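Local coordinates for DNA topoisomerase 2-associated protein PAT1 (Saccharomyces cerevisiae, PDB 5LMG) that acts as a decapping activator and translational repressor in mRNA turnover, its C-terminal domain binding a short peptide motif of the decapping enzyme Dcp2, at residues A[280-285]-A[353-358]. The protein carries 2 engineered substitutions. Numbering follows the deposited sequence.
Sequences FLASLA and LNVMGL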
# COMPACT_ATOMS: atom_id res chain seq x y z
N PHE A 280 -4.77 5.66 2.56
CA PHE A 280 -5.41 5.45 1.26
C PHE A 280 -6.68 6.31 1.14
O PHE A 280 -6.85 6.98 0.13
CB PHE A 280 -5.75 3.96 1.03
CG PHE A 280 -6.70 3.75 -0.14
CD1 PHE A 280 -6.23 3.78 -1.46
CD2 PHE A 280 -8.05 3.54 0.07
CE1 PHE A 280 -7.10 3.60 -2.54
CE2 PHE A 280 -8.93 3.38 -1.01
CZ PHE A 280 -8.45 3.40 -2.31
N LEU A 281 -7.56 6.27 2.18
CA LEU A 281 -8.83 7.01 2.19
C LEU A 281 -8.60 8.52 2.12
O LEU A 281 -9.38 9.20 1.49
CB LEU A 281 -9.69 6.65 3.41
CG LEU A 281 -10.35 5.27 3.43
CD1 LEU A 281 -10.93 4.96 4.80
CD2 LEU A 281 -11.45 5.15 2.36
N ALA A 282 -7.51 9.01 2.76
CA ALA A 282 -7.13 10.42 2.77
C ALA A 282 -6.71 10.83 1.35
O ALA A 282 -7.17 11.87 0.87
CB ALA A 282 -5.99 10.66 3.75
N SER A 283 -5.91 10.00 0.65
CA SER A 283 -5.49 10.32 -0.72
C SER A 283 -6.65 10.24 -1.71
O SER A 283 -6.74 11.09 -2.61
CB SER A 283 -4.30 9.47 -1.16
OG SER A 283 -4.70 8.13 -1.37
N LEU A 284 -7.57 9.27 -1.52
CA LEU A 284 -8.76 9.11 -2.37
C LEU A 284 -9.68 10.34 -2.22
O LEU A 284 -10.06 10.93 -3.23
CB LEU A 284 -9.51 7.79 -2.03
CG LEU A 284 -10.69 7.36 -2.94
CD1 LEU A 284 -10.23 6.94 -4.35
CD2 LEU A 284 -11.49 6.25 -2.28
N ALA A 285 -9.94 10.77 -0.96
CA ALA A 285 -10.77 11.93 -0.65
C ALA A 285 -10.20 13.27 -1.17
O ALA A 285 -10.95 14.08 -1.70
CB ALA A 285 -11.02 12.01 0.85
N LEU A 353 -9.98 12.73 7.86
CA LEU A 353 -10.98 13.77 8.12
C LEU A 353 -10.56 15.18 7.73
O LEU A 353 -11.36 15.88 7.09
CB LEU A 353 -11.46 13.75 9.59
CG LEU A 353 -12.27 12.54 10.07
CD1 LEU A 353 -12.55 12.65 11.57
CD2 LEU A 353 -13.58 12.39 9.29
N ASN A 354 -9.32 15.60 8.11
CA ASN A 354 -8.78 16.95 7.83
C ASN A 354 -8.78 17.31 6.36
O ASN A 354 -9.05 18.45 6.01
CB ASN A 354 -7.39 17.15 8.42
CG ASN A 354 -7.30 17.04 9.94
OD1 ASN A 354 -8.29 17.03 10.68
ND2 ASN A 354 -6.09 16.98 10.42
N VAL A 355 -8.50 16.32 5.50
CA VAL A 355 -8.49 16.42 4.04
C VAL A 355 -9.86 16.93 3.51
O VAL A 355 -9.92 17.70 2.54
CB VAL A 355 -8.04 15.04 3.48
CG1 VAL A 355 -8.76 14.66 2.20
CG2 VAL A 355 -6.52 14.98 3.32
N MET A 356 -10.95 16.58 4.21
CA MET A 356 -12.30 17.00 3.88
C MET A 356 -12.77 18.20 4.73
O MET A 356 -13.95 18.53 4.73
CB MET A 356 -13.26 15.83 4.03
CG MET A 356 -13.03 14.72 3.02
SD MET A 356 -13.97 13.24 3.42
CE MET A 356 -13.44 12.94 5.15
N GLY A 357 -11.84 18.82 5.46
CA GLY A 357 -12.14 19.96 6.32
C GLY A 357 -12.89 19.61 7.60
O GLY A 357 -13.59 20.46 8.16
N LEU A 358 -12.74 18.36 8.06
CA LEU A 358 -13.38 17.84 9.27
C LEU A 358 -12.32 17.44 10.30
O LEU A 358 -11.18 17.23 9.92
CB LEU A 358 -14.31 16.65 8.96
CG LEU A 358 -15.48 16.93 7.98
CD1 LEU A 358 -16.22 15.66 7.67
CD2 LEU A 358 -16.44 17.99 8.53
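A Schellman motif closing helix 329-355 packs against helix 275-286 in the mainly helical C-terminal domain of Pat1, with Val355 and Met356 of the helix end meeting Ala282 and Ala285. Alanines three residues apart put small methyls on one flank of helix 275-286, which lets the two backbones approach until Ala282 CA and Val355 CA are 6.3 Å apart. Val355 does most of the touching. Its CG1 rests on the main chain, 3.5 Å from Ala282 O, and also lies 3.7 Å from Ala285 CB. The two branches of the valine reach alanines one turn apart, Val355 CG2 coming only loosely, 4.4 Å from Ala282 CB. Met356 comes to that same Ala285 methyl with its chain: CG lies 4.0 Å from Ala285 CB and SD about as far. Bent at chi3 (-55°), this flexible side chain also packs on Gln293 and Ile297 of helix 290-322, while Phe352 adds an aromatic neighbour to Ala285. Met356 also touches an apolar side chain of the bound Dcp2 peptide, a separate chain, so the end of helix 329-355 borders both helix 275-286 and the peptide site. Gly357 supplies the positive phi (73°) of the C-prime position, a conformation easily adopted without a side chain, and turns the chain into strand 358-361. In the cap, Gly357 N bonds Asn354 O, and Leu358 N bonds Leu353 O at 3.0 Å; Leu353 O also accepts Met356 N, so two backbone N-H groups share this one carbonyl oxygen.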